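Local atomic coordinates of TRAP-type C4-dicarboxylate:H+ symport system substrate-binding component DctP (Shewanella oneidensis, PDB entry 4MX6), a protein that binds succinate as the periplasmic solute-binding component of a TRAP-type C4-dicarboxylate transport system, probably delivering such dicarboxylates to its membrane partner. Residues V44-T49 against F75-L80; N122-V127 against V243-V248; M158-A163 against E238-V243; S183-A188 against S320-Q325; D191-I196 against V312-P317. All blocks are in the same frame, centred on the assembly; numbering follows the deposited sequence. Where two conformers were deposited one is given.

In the fold
The five contacts show how one periplasmic solute-binding fold changes its chemistry with depth. Contacts 2 and 3 are buried, share Val243 and touch through the sulfurs of Met124 and Met158; the first is almost wholly apolar packing round one carboxylate, the second a dense mesh of backbone and side-chain hydrogen bonds. Contact 1, partly buried, joins two loops beside the succinate site and meets contact 2 where Val45 approaches Tyr246. Contacts 4 and 5 both use helix 305-326, set against helix 184-191 and the loop leaving it: contact 4 is buried round an aromatic ring, whereas contact 5, partly buried and farther out, adds a bridging water to apolar packing.

Contact 1. Residues V44-T49 against F75-L80; sequences VVAENT and FPNSQL
Asn77 meets Val45 at the head of a type I' beta turn, Pro76 to Gln79, which follows strand 70-75 and faces the loop that leads into helix 50-65. Asn77 N donates to Val45 O at 2.9 Å, a bent bond whose donor stands above the carbonyl plane. The same oxygen touches the proline ring, Pro76 CB lying 3.6 Å from Val45 O. Both central residues of the turn have positive phi, as this class requires. The Asn77 side chain starts away from the partner loop, but with CG opposite its own carbonyl carbon (chi1 -66°) it folds back until CG is 3.7 Å from Val45 O. A valine in its place would probably sit badly at the positive phi and disturb the turn that aims this N-H at Val45 O. Val45 itself turns its side chain from the turn toward Lys51, Asn223 and the bound succinate, so the bonded backbone belongs to a residue beside the ligand site. Ser78 OG, set beside its own backbone N (chi1 -58°), rests 3.4 Å from Val44 CG1. It also shares a water with the backbone: the water lies 2.6 Å from Ser78 OG and donates to Val44 O at 2.7 Å.

Contact 2. Residues N122-V127 against V243-V248; sequences NDMDAV and VLDYMV
Asp245 sends its carboxylate from strand 243-251 into the first turn of helix 124-132, where it meets Met124 and Val127. Followed outward, its CB points at the helix, and an unusual chi1 of -99°, away from any staggered position, sets the rest of the group. CG comes next, 4.1 Å from Met124 CE. The two oxygens then part company. OD1 lies 3.3 Å from Met124 CE in the methionine conformer described, and it accepts from the backbone N of Asn156; OD2 lies 3.6 Å from Val127 CG1 and takes a hydrogen bond from the Gln131 side chain. A buried acid is thus gripped at both oxygens while methyl groups lie against it, an example of polar satisfaction inside an apolar setting. Next to it the packing is purely apolar. Val127 and Val243 reach toward each other tip to tip, CG2 of Val127 lying 3.8 Å from CG2 of Val243, and in that same conformer Met124 SD lies 3.8 Å from Val243 CG2, its chain bent at chi2 and chi3. An alanine in place of Val127 would probably open a gap against Val243 CG2 and deprive Asp245 OD2 of its methyl neighbour. The helix begins here: Asp123 is its N-cap, OD1 accepting from Ala126 N at 3.1 Å. Strand 243-251 pairs antiparallel with strand 148-158, whose His155 and Met158 also touch Met124, and just beyond Asp245 the same strand presents Tyr246 to succinate; helix 124-132 thus packs against the sheet of strands 148-158 and 243-251.

Contact 3. Residues M158-A163 against E238-V243; sequences MKQFTA and ESNHGV
Met158 and Val243 form an antiparallel non-hydrogen-bonded pair with CA atoms 4.5 Å apart, after which Lys159 N donates almost straight to Gly242 O (2.8 Å) and His241 N donates to Lys159 O (3.1 Å). In this solute-binding fold the two segments mark the passage from the antiparallel sheet of strands 148-158 and 243-251 to the mixed sheet holding 160-163 and 235-237. Side chains tie the loop down further. The rings of Phe161 and His241 form an offset stack, centroids 3.8 Å apart and planes 9° from parallel; His241 reaches it because CG sits between its backbone N and carbonyl carbon (chi1 61°). Both imidazole nitrogens are engaged, ND1 with Ser239 OG at 2.7 Å and NE2 with Glu218. Ser239 OG in turn accepts from Phe161 N at 3.2 Å. Gln160 grips Asn240 twice: OE1 accepts from Asn240 N, and NE2 donates to Asn240 OD1 at 2.9 Å from above that carbonyl's plane, the two amides standing 87° apart. Gly242 lies so close to Lys159 that a CB there would clash with Lys159 CE. Beyond that carbon, Lys159 NZ pairs with Glu218 in a salt bridge and donates to a water 2.8 Å away.

Contact 4. Residues S183-A188 against S320-Q325; sequences SDVLAA and SKFEDQ
The Phe322 ring carries Val185 over one face and Ala188 at its edge. Val185 CG2 stands 3.6 Å from the ring centroid and only 5° off the normal, a CH-pi contact over the middle of the ring. CG1 of Val185 lies anti to the backbone N (chi1 175°), which leaves CG2 beside that N and directed onto the aromatic carbons. Ala188 CB meets Phe322 CE2 at the ring edge, near the plane, at 3.8 Å. Asp184 O comes obliquely to Phe322 CZ at 3.7 Å. A single ring thus meets one turn of helix, Val185 over its face and Ala188 at its edge. The aliphatic part of Lys321 adds a looser touch, its CD 4.2 Å from Ala188 CB. The example shows how a large aromatic can bridge two helices that stand well apart, for the segment axes approach no closer than 11.1 Å and run nearly antiparallel at 164°. At the start of helix 184-191, Ser183 is the N-cap, OG accepting from Leu186 N at 3.1 Å, and Asp184 forms a salt bridge with Lys199. Gln113, in a neighbouring loop, touches both Val185 and Phe322, so helix 184-191 and that loop both border the ring that helix 305-326 carries, with helix 328-337 meeting Glu323.

Contact 5. Residues D191-I196 against V312-P317; sequences DAVGAI and VDVMKP
A Schellman motif ends helix 184-191, and within it Ala192 and Val193 touch Val314 and Met315 of helix 305-326. The backbone turns through Gly194 at positive phi: Gly194 N bonds Asp191 O at 3.0 Å, and Ala195 N reaches back to Phe190 O. The turn thereby offers two apolar side chains to the second helix. Val193 uses one methyl for both partners, its CG1 lying 3.7 Å from Val314 CG1 and 3.8 Å from Met315 CE. The two valines cross at about a right angle, and the methionine comes in obliquely. Met315 gets there by bending at chi2 (-61°) and then running straight to CE, which lays its SD 4.1 Å from Ala192 CB on the way. Val314 CG2 rests 3.8 Å from Ala192 O. That carbonyl has a polar partner as well: one water donates to Ala192 O at 2.9 Å and to Val314 O at 2.7 Å, spending both protons to join the helix end to the neighbouring helix. Pro170 touches both valines, extending the apolar patch into a nearby loop. Far from the succinate site, this is a glycine-terminated helix C-terminus of the classic Schellman kind, docked by apolar contacts on a long helix kinked near Pro317.

Contact 1. Residues V44-T49 against F75-L80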
# COMPACT_ATOMS: atom_id res chain seq x y z
N VAL A 44 -0.97 3.31 9.73
CA VAL A 44 0.41 3.03 10.13
C VAL A 44 1.42 4.03 9.59
O VAL A 44 2.61 3.89 9.85
CB VAL A 44 0.83 1.59 9.72
CG1 VAL A 44 -0.15 0.60 10.31
CG2 VAL A 44 0.95 1.42 8.21
N VAL A 45 1.00 4.99 8.78
CA VAL A 45 1.95 5.92 8.17
C VAL A 45 2.07 7.25 8.91
O VAL A 45 1.32 7.56 9.82
CB VAL A 45 1.66 6.14 6.66
CG1 VAL A 45 1.72 4.81 5.91
CG2 VAL A 45 0.33 6.85 6.42
N ALA A 46 3.06 8.04 8.50
CA ALA A 46 3.22 9.39 9.01
C ALA A 46 2.06 10.28 8.55
O ALA A 46 1.37 9.98 7.57
CB ALA A 46 4.54 9.98 8.55
N GLU A 47 1.84 11.37 9.25
CA GLU A 47 0.76 12.28 8.91
C GLU A 47 0.94 12.92 7.53
O GLU A 47 -0.03 13.06 6.77
CB GLU A 47 0.67 13.38 9.98
CG GLU A 47 -0.34 14.46 9.66
CD GLU A 47 -0.71 15.30 10.85
OE1 GLU A 47 -0.97 14.71 11.93
OE2 GLU A 47 -0.79 16.53 10.69
N ASN A 48 2.17 13.28 7.19
CA ASN A 48 2.42 14.10 6.01
C ASN A 48 2.71 13.21 4.79
O ASN A 48 3.81 13.21 4.22
CB ASN A 48 3.53 15.13 6.27
CG ASN A 48 3.14 16.12 7.35
OD1 ASN A 48 1.99 16.18 7.79
ND2 ASN A 48 4.09 16.93 7.77
N THR A 49 1.68 12.47 4.40
CA THR A 49 1.71 11.42 3.38
C THR A 49 0.34 11.37 2.72
O THR A 49 -0.61 11.94 3.25
CB THR A 49 1.94 10.04 4.02
OG1 THR A 49 0.86 9.74 4.91
CG2 THR A 49 3.28 9.96 4.76
N PHE A 75 -5.65 8.27 14.04
CA PHE A 75 -4.54 7.72 14.80
C PHE A 75 -3.47 7.24 13.83
O PHE A 75 -3.53 6.12 13.33
CB PHE A 75 -5.02 6.54 15.67
CG PHE A 75 -6.13 6.90 16.61
CD1 PHE A 75 -7.46 6.81 16.20
CD2 PHE A 75 -5.87 7.32 17.90
CE1 PHE A 75 -8.49 7.14 17.05
CE2 PHE A 75 -6.91 7.65 18.76
CZ PHE A 75 -8.21 7.56 18.32
N PRO A 76 -2.47 8.10 13.53
CA PRO A 76 -1.42 7.74 12.57
C PRO A 76 -0.32 6.90 13.22
O PRO A 76 -0.36 6.68 14.44
CB PRO A 76 -0.86 9.11 12.18
CG PRO A 76 -0.96 9.90 13.46
CD PRO A 76 -2.28 9.46 14.07
N ASN A 77 0.64 6.45 12.43
CA ASN A 77 1.88 5.89 12.96
C ASN A 77 1.70 4.68 13.87
O ASN A 77 2.51 4.47 14.77
CB ASN A 77 2.63 6.95 13.79
CG ASN A 77 3.12 8.10 12.97
OD1 ASN A 77 3.83 7.90 11.99
ND2 ASN A 77 2.76 9.33 13.37
N SER A 78 0.65 3.90 13.64
CA SER A 78 0.38 2.70 14.44
C SER A 78 0.13 3.03 15.91
O SER A 78 0.27 2.17 16.78
CB SER A 78 1.53 1.67 14.33
OG SER A 78 1.76 1.28 12.99
N GLN A 79 -0.27 4.27 16.20
CA GLN A 79 -0.43 4.68 17.60
C GLN A 79 -1.62 3.99 18.27
O GLN A 79 -1.63 3.83 19.49
CB GLN A 79 -0.57 6.21 17.70
CG GLN A 79 0.70 6.97 17.32
CD GLN A 79 0.45 8.45 17.06
OE1 GLN A 79 -0.64 8.96 17.34
NE2 GLN A 79 1.45 9.15 16.53
N LEU A 80 -2.63 3.59 17.50
CA LEU A 80 -3.76 2.85 18.05
C LEU A 80 -3.70 1.37 17.64
O LEU A 80 -3.61 0.50 18.51
CB LEU A 80 -5.09 3.48 17.63
CG LEU A 80 -6.33 2.89 18.31
CD1 LEU A 80 -6.30 3.15 19.81
CD2 LEU A 80 -7.59 3.46 17.68
O HOH W 1 3.79 2.50 11.86

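Contact 2. Residues N122-V127 against V243-V248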
# COMPACT_ATOMS: atom_id res chain seq x y z
N ASN A 122 2.70 -1.09 -15.35
CA ASN A 122 3.82 -0.26 -15.77
C ASN A 122 3.97 0.96 -14.87
O ASN A 122 5.09 1.40 -14.55
CB ASN A 122 3.63 0.25 -17.20
CG ASN A 122 3.74 -0.85 -18.24
OD1 ASN A 122 4.24 -1.94 -17.96
ND2 ASN A 122 3.30 -0.56 -19.47
N ASP A 123 2.83 1.51 -14.48
CA ASP A 123 2.81 2.79 -13.78
C ASP A 123 1.44 2.97 -13.12
O ASP A 123 0.56 2.12 -13.24
CB ASP A 123 3.14 3.94 -14.73
CG ASP A 123 2.24 3.99 -15.93
OD1 ASP A 123 1.05 3.63 -15.82
OD2 ASP A 123 2.73 4.40 -17.02
N MET A 124 1.28 4.10 -12.44
CA MET A 124 0.07 4.35 -11.66
C MET A 124 -1.16 4.59 -12.52
O MET A 124 -2.28 4.38 -12.07
CB MET A 124 0.29 5.53 -10.72
CG MET A 124 1.33 5.24 -9.65
SD MET A 124 0.88 3.84 -8.64
CE MET A 124 -0.47 4.55 -7.75
N ASP A 125 -0.97 5.04 -13.75
CA ASP A 125 -2.09 5.17 -14.68
C ASP A 125 -2.70 3.79 -14.97
O ASP A 125 -3.93 3.65 -15.02
CB ASP A 125 -1.65 5.85 -15.98
CG ASP A 125 -1.36 7.34 -15.80
OD1 ASP A 125 -1.99 7.99 -14.94
OD2 ASP A 125 -0.51 7.87 -16.55
N ALA A 126 -1.85 2.78 -15.15
CA ALA A 126 -2.34 1.43 -15.41
C ALA A 126 -3.03 0.86 -14.17
O ALA A 126 -4.09 0.23 -14.28
CB ALA A 126 -1.19 0.53 -15.84
N VAL A 127 -2.45 1.10 -13.00
CA VAL A 127 -3.07 0.67 -11.76
C VAL A 127 -4.48 1.23 -11.64
O VAL A 127 -5.44 0.51 -11.35
CB VAL A 127 -2.23 1.15 -10.54
CG1 VAL A 127 -2.95 0.86 -9.26
CG2 VAL A 127 -0.86 0.50 -10.54
N VAL A 243 3.26 -2.14 -7.18
CA VAL A 243 2.47 -1.03 -6.65
C VAL A 243 2.21 -1.20 -5.17
O VAL A 243 1.97 -2.31 -4.71
CB VAL A 243 1.13 -0.83 -7.43
CG1 VAL A 243 0.19 -2.03 -7.31
CG2 VAL A 243 0.41 0.43 -6.96
N LEU A 244 2.29 -0.09 -4.45
CA LEU A 244 1.78 0.01 -3.07
C LEU A 244 0.58 0.94 -3.12
O LEU A 244 0.72 2.15 -3.28
CB LEU A 244 2.83 0.58 -2.11
CG LEU A 244 2.25 1.02 -0.72
CD1 LEU A 244 1.69 -0.13 0.06
CD2 LEU A 244 3.29 1.75 0.13
N ASP A 245 -0.60 0.34 -3.04
CA ASP A 245 -1.87 1.07 -2.96
C ASP A 245 -2.68 0.50 -1.81
O ASP A 245 -2.32 -0.53 -1.22
CB ASP A 245 -2.67 0.94 -4.28
CG ASP A 245 -2.55 2.13 -5.20
OD1 ASP A 245 -1.55 2.87 -5.13
OD2 ASP A 245 -3.49 2.30 -6.00
N TYR A 246 -3.78 1.17 -1.49
CA TYR A 246 -4.62 0.81 -0.36
C TYR A 246 -6.06 0.52 -0.77
O TYR A 246 -6.55 1.08 -1.74
CB TYR A 246 -4.66 1.97 0.63
CG TYR A 246 -3.31 2.53 0.99
CD1 TYR A 246 -2.37 1.77 1.65
CD2 TYR A 246 -2.98 3.84 0.67
CE1 TYR A 246 -1.13 2.29 2.01
CE2 TYR A 246 -1.76 4.38 1.05
CZ TYR A 246 -0.85 3.61 1.72
OH TYR A 246 0.34 4.18 2.13
N MET A 247 -6.74 -0.28 0.04
CA MET A 247 -8.21 -0.30 0.02
C MET A 247 -8.71 0.32 1.31
O MET A 247 -8.35 -0.12 2.40
CB MET A 247 -8.78 -1.72 -0.13
CG MET A 247 -10.26 -1.69 -0.45
SD MET A 247 -11.04 -3.31 -0.62
CE MET A 247 -10.20 -3.92 -2.08
N VAL A 248 -9.53 1.36 1.19
CA VAL A 248 -10.21 1.96 2.33
C VAL A 248 -11.41 1.08 2.65
O VAL A 248 -12.25 0.82 1.78
CB VAL A 248 -10.63 3.41 2.04
CG1 VAL A 248 -11.31 4.02 3.26
CG2 VAL A 248 -9.44 4.25 1.58

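Contact 3. Residues M158-A163 against E238-V243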
# COMPACT_ATOMS: atom_id res chain seq x y z
N MET A 158 4.46 3.58 -6.92
CA MET A 158 5.24 2.40 -7.27
C MET A 158 6.35 2.20 -6.24
O MET A 158 6.86 3.16 -5.67
CB MET A 158 5.83 2.54 -8.66
CG MET A 158 4.82 2.86 -9.76
SD MET A 158 3.46 1.71 -9.95
CE MET A 158 4.32 0.29 -10.63
N LYS A 159 6.71 0.95 -5.99
CA LYS A 159 7.78 0.62 -5.06
C LYS A 159 9.16 0.66 -5.71
O LYS A 159 9.32 0.28 -6.87
CB LYS A 159 7.54 -0.79 -4.48
CG LYS A 159 6.24 -0.91 -3.68
CD LYS A 159 6.03 -2.29 -3.08
CE LYS A 159 5.85 -3.34 -4.16
NZ LYS A 159 5.46 -4.66 -3.60
N GLN A 160 10.13 1.10 -4.91
CA GLN A 160 11.55 1.09 -5.23
C GLN A 160 12.24 0.16 -4.24
O GLN A 160 11.83 0.05 -3.09
CB GLN A 160 12.14 2.49 -5.07
CG GLN A 160 11.29 3.63 -5.59
CD GLN A 160 10.81 3.45 -7.02
OE1 GLN A 160 11.42 2.76 -7.82
NE2 GLN A 160 9.70 4.10 -7.35
N PHE A 161 13.33 -0.49 -4.66
CA PHE A 161 14.16 -1.24 -3.73
C PHE A 161 15.13 -0.31 -2.99
O PHE A 161 15.68 0.62 -3.59
CB PHE A 161 15.04 -2.26 -4.46
CG PHE A 161 14.30 -3.36 -5.18
CD1 PHE A 161 13.46 -4.24 -4.51
CD2 PHE A 161 14.52 -3.55 -6.53
CE1 PHE A 161 12.83 -5.27 -5.20
CE2 PHE A 161 13.91 -4.58 -7.21
CZ PHE A 161 13.06 -5.43 -6.55
N THR A 162 15.39 -0.61 -1.72
CA THR A 162 16.55 -0.05 -1.05
C THR A 162 17.38 -1.18 -0.48
O THR A 162 16.86 -2.26 -0.16
CB THR A 162 16.19 0.95 0.08
OG1 THR A 162 15.59 0.26 1.19
CG2 THR A 162 15.22 2.00 -0.42
N ALA A 163 18.69 -0.92 -0.37
CA ALA A 163 19.62 -1.84 0.27
C ALA A 163 20.91 -1.07 0.52
O ALA A 163 20.93 0.17 0.38
CB ALA A 163 19.87 -3.06 -0.61
N GLU A 238 15.74 2.65 -8.41
CA GLU A 238 14.45 3.08 -8.95
C GLU A 238 13.92 2.03 -9.92
O GLU A 238 14.03 2.16 -11.14
CB GLU A 238 14.59 4.45 -9.61
CG GLU A 238 13.26 5.09 -10.01
CD GLU A 238 13.39 6.59 -10.30
OE1 GLU A 238 14.52 7.10 -10.32
OE2 GLU A 238 12.37 7.26 -10.51
N SER A 239 13.34 1.00 -9.33
CA SER A 239 12.90 -0.19 -10.02
C SER A 239 11.43 -0.14 -10.44
O SER A 239 11.04 -0.83 -11.37
CB SER A 239 13.14 -1.37 -9.08
OG SER A 239 12.67 -1.05 -7.78
N ASN A 240 10.60 0.63 -9.73
CA ASN A 240 9.16 0.69 -10.02
C ASN A 240 8.58 -0.71 -10.21
O ASN A 240 7.79 -0.95 -11.12
CB ASN A 240 8.89 1.55 -11.25
CG ASN A 240 9.25 3.00 -11.03
OD1 ASN A 240 8.80 3.63 -10.08
ND2 ASN A 240 10.06 3.55 -11.93
N HIS A 241 8.95 -1.64 -9.33
CA HIS A 241 8.74 -3.06 -9.60
C HIS A 241 7.41 -3.63 -9.09
O HIS A 241 7.10 -4.79 -9.33
CB HIS A 241 9.89 -3.88 -9.02
CG HIS A 241 9.98 -3.74 -7.54
ND1 HIS A 241 10.70 -2.73 -6.94
CD2 HIS A 241 9.39 -4.44 -6.55
CE1 HIS A 241 10.54 -2.83 -5.63
NE2 HIS A 241 9.75 -3.85 -5.37
N GLY A 242 6.62 -2.82 -8.39
CA GLY A 242 5.29 -3.23 -7.94
C GLY A 242 4.55 -2.00 -7.46
O GLY A 242 5.15 -0.93 -7.33
N VAL A 243 3.26 -2.14 -7.18
CA VAL A 243 2.47 -1.03 -6.65
C VAL A 243 2.21 -1.20 -5.17
O VAL A 243 1.97 -2.31 -4.71
CB VAL A 243 1.13 -0.83 -7.43
CG1 VAL A 243 0.19 -2.03 -7.31
CG2 VAL A 243 0.41 0.43 -6.96
O HOH W 2 2.84 -4.16 -2.83

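Contact 4. Residues S183-A188 against S320-Q325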
# COMPACT_ATOMS: atom_id res chain seq x y z
N SER A 183 2.70 -10.72 2.94
CA SER A 183 2.15 -11.22 1.69
C SER A 183 2.98 -12.38 1.18
O SER A 183 4.19 -12.27 1.02
CB SER A 183 2.19 -10.11 0.64
OG SER A 183 2.06 -10.65 -0.66
N ASP A 184 2.32 -13.49 0.89
CA ASP A 184 2.99 -14.62 0.24
C ASP A 184 3.53 -14.26 -1.15
O ASP A 184 4.54 -14.81 -1.59
CB ASP A 184 2.03 -15.81 0.08
CG ASP A 184 1.66 -16.47 1.39
OD1 ASP A 184 2.43 -16.35 2.37
OD2 ASP A 184 0.62 -17.17 1.42
N VAL A 185 2.84 -13.37 -1.87
CA VAL A 185 3.32 -12.99 -3.19
C VAL A 185 4.64 -12.22 -3.05
O VAL A 185 5.58 -12.46 -3.82
CB VAL A 185 2.28 -12.14 -3.97
CG1 VAL A 185 2.87 -11.66 -5.28
CG2 VAL A 185 1.00 -12.94 -4.22
N LEU A 186 4.71 -11.29 -2.09
CA LEU A 186 5.93 -10.51 -1.93
C LEU A 186 7.08 -11.37 -1.43
O LEU A 186 8.23 -11.18 -1.84
CB LEU A 186 5.68 -9.29 -1.03
CG LEU A 186 4.59 -8.37 -1.58
CD1 LEU A 186 4.38 -7.21 -0.64
CD2 LEU A 186 4.91 -7.88 -2.99
N ALA A 187 6.80 -12.36 -0.59
CA ALA A 187 7.84 -13.31 -0.20
C ALA A 187 8.35 -14.04 -1.45
O ALA A 187 9.56 -14.21 -1.63
CB ALA A 187 7.32 -14.29 0.83
N ALA A 188 7.43 -14.49 -2.30
CA ALA A 188 7.81 -15.21 -3.50
C ALA A 188 8.63 -14.34 -4.46
O ALA A 188 9.55 -14.83 -5.12
CB ALA A 188 6.57 -15.75 -4.20
N SER A 320 3.19 -17.11 -12.41
CA SER A 320 2.82 -18.50 -12.66
C SER A 320 2.48 -19.24 -11.37
O SER A 320 1.56 -20.06 -11.33
CB SER A 320 3.95 -19.20 -13.42
OG SER A 320 4.16 -18.52 -14.64
N LYS A 321 3.22 -18.95 -10.30
CA LYS A 321 2.95 -19.58 -9.02
C LYS A 321 1.56 -19.25 -8.48
O LYS A 321 0.90 -20.08 -7.86
CB LYS A 321 4.01 -19.14 -8.02
CG LYS A 321 3.86 -19.73 -6.62
CD LYS A 321 5.00 -19.28 -5.72
CE LYS A 321 4.72 -19.64 -4.27
NZ LYS A 321 4.72 -21.10 -4.05
N PHE A 322 1.10 -18.02 -8.73
CA PHE A 322 -0.16 -17.56 -8.17
C PHE A 322 -1.33 -17.53 -9.15
O PHE A 322 -2.45 -17.17 -8.79
CB PHE A 322 0.03 -16.19 -7.51
CG PHE A 322 0.82 -16.28 -6.25
CD1 PHE A 322 0.18 -16.57 -5.07
CD2 PHE A 322 2.19 -16.14 -6.25
CE1 PHE A 322 0.89 -16.68 -3.90
CE2 PHE A 322 2.92 -16.27 -5.10
CZ PHE A 322 2.27 -16.55 -3.92
N GLU A 323 -1.09 -17.93 -10.40
CA GLU A 323 -2.10 -17.74 -11.42
C GLU A 323 -3.45 -18.39 -11.04
O GLU A 323 -4.52 -17.82 -11.28
CB GLU A 323 -1.61 -18.27 -12.77
CG GLU A 323 -2.56 -18.02 -13.91
CD GLU A 323 -2.14 -18.77 -15.12
OE1 GLU A 323 -1.12 -18.37 -15.72
OE2 GLU A 323 -2.81 -19.79 -15.43
N ASP A 324 -3.41 -19.58 -10.44
CA ASP A 324 -4.66 -20.25 -10.06
C ASP A 324 -5.48 -19.48 -9.02
O ASP A 324 -6.70 -19.32 -9.19
CB ASP A 324 -4.40 -21.66 -9.52
CG ASP A 324 -4.08 -22.64 -10.62
OD1 ASP A 324 -5.03 -23.25 -11.17
OD2 ASP A 324 -2.88 -22.82 -10.92
N GLN A 325 -4.83 -19.03 -7.95
CA GLN A 325 -5.51 -18.33 -6.86
C GLN A 325 -6.06 -16.99 -7.31
O GLN A 325 -7.08 -16.51 -6.80
CB GLN A 325 -4.55 -18.05 -5.71
CG GLN A 325 -4.02 -19.28 -5.00
CD GLN A 325 -2.99 -18.91 -3.94
OE1 GLN A 325 -3.15 -17.93 -3.22
NE2 GLN A 325 -1.91 -19.68 -3.87

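Contact 5. Residues D191-I196 against V312-P317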
# COMPACT_ATOMS: atom_id res chain seq x y z
N ASP A 191 12.04 -14.60 -3.04
CA ASP A 191 12.50 -15.98 -3.28
C ASP A 191 12.99 -16.15 -4.73
O ASP A 191 13.93 -16.90 -4.99
CB ASP A 191 11.37 -17.01 -3.06
CG ASP A 191 10.96 -17.18 -1.61
OD1 ASP A 191 11.75 -16.89 -0.70
OD2 ASP A 191 9.82 -17.65 -1.41
N ALA A 192 12.32 -15.50 -5.67
CA ALA A 192 12.59 -15.69 -7.10
C ALA A 192 14.00 -15.26 -7.50
O ALA A 192 14.51 -15.70 -8.52
CB ALA A 192 11.56 -14.94 -7.92
N VAL A 193 14.61 -14.40 -6.68
CA VAL A 193 15.98 -13.94 -6.93
C VAL A 193 16.94 -14.41 -5.84
O VAL A 193 18.07 -13.91 -5.72
CB VAL A 193 16.04 -12.39 -7.11
CG1 VAL A 193 15.28 -11.97 -8.38
CG2 VAL A 193 15.51 -11.65 -5.88
N GLY A 194 16.53 -15.40 -5.06
CA GLY A 194 17.41 -15.97 -4.06
C GLY A 194 17.65 -15.05 -2.87
O GLY A 194 18.60 -15.25 -2.11
N ALA A 195 16.81 -14.03 -2.71
CA ALA A 195 16.82 -13.21 -1.50
C ALA A 195 15.99 -13.89 -0.40
O ALA A 195 15.28 -14.85 -0.66
CB ALA A 195 16.31 -11.81 -1.80
N ILE A 196 16.09 -13.36 0.81
CA ILE A 196 15.44 -13.96 1.98
C ILE A 196 14.38 -12.99 2.50
O ILE A 196 14.71 -11.99 3.14
CB ILE A 196 16.48 -14.24 3.10
CG1 ILE A 196 17.66 -15.07 2.58
CG2 ILE A 196 15.80 -14.90 4.29
CD1 ILE A 196 17.30 -16.47 2.15
N VAL A 312 12.28 -7.99 -14.90
CA VAL A 312 10.95 -8.41 -15.31
C VAL A 312 10.93 -9.92 -15.57
O VAL A 312 10.04 -10.64 -15.09
CB VAL A 312 10.49 -7.66 -16.58
CG1 VAL A 312 9.17 -8.22 -17.11
CG2 VAL A 312 10.36 -6.19 -16.28
N ASP A 313 11.90 -10.39 -16.33
CA ASP A 313 11.92 -11.78 -16.77
C ASP A 313 12.02 -12.76 -15.60
O ASP A 313 11.34 -13.78 -15.59
CB ASP A 313 13.08 -12.02 -17.75
CG ASP A 313 12.86 -11.35 -19.10
OD1 ASP A 313 11.74 -10.88 -19.37
OD2 ASP A 313 13.82 -11.31 -19.89
N VAL A 314 12.89 -12.46 -14.64
CA VAL A 314 13.10 -13.36 -13.51
C VAL A 314 11.89 -13.38 -12.56
O VAL A 314 11.72 -14.32 -11.79
CB VAL A 314 14.39 -12.97 -12.75
CG1 VAL A 314 14.18 -11.74 -11.89
CG2 VAL A 314 14.87 -14.11 -11.91
N MET A 315 11.04 -12.36 -12.64
CA MET A 315 9.87 -12.25 -11.76
C MET A 315 8.61 -12.90 -12.34
O MET A 315 7.67 -13.16 -11.60
CB MET A 315 9.58 -10.79 -11.42
CG MET A 315 10.62 -10.18 -10.52
SD MET A 315 10.74 -11.03 -8.95
CE MET A 315 12.01 -10.03 -8.16
N LYS A 316 8.58 -13.17 -13.64
CA LYS A 316 7.39 -13.75 -14.27
C LYS A 316 6.96 -15.07 -13.64
O LYS A 316 5.77 -15.31 -13.52
CB LYS A 316 7.58 -13.87 -15.78
CG LYS A 316 7.48 -12.56 -16.53
CD LYS A 316 6.04 -12.07 -16.61
CE LYS A 316 5.91 -10.79 -17.41
NZ LYS A 316 6.35 -10.94 -18.82
N PRO A 317 7.91 -15.92 -13.20
CA PRO A 317 7.45 -17.16 -12.55
C PRO A 317 6.62 -16.94 -11.28
O PRO A 317 5.88 -17.84 -10.88
CB PRO A 317 8.76 -17.90 -12.24
CG PRO A 317 9.68 -17.45 -13.31
CD PRO A 317 9.36 -15.96 -13.45
O HOH W 3 12.88 -16.57 -10.79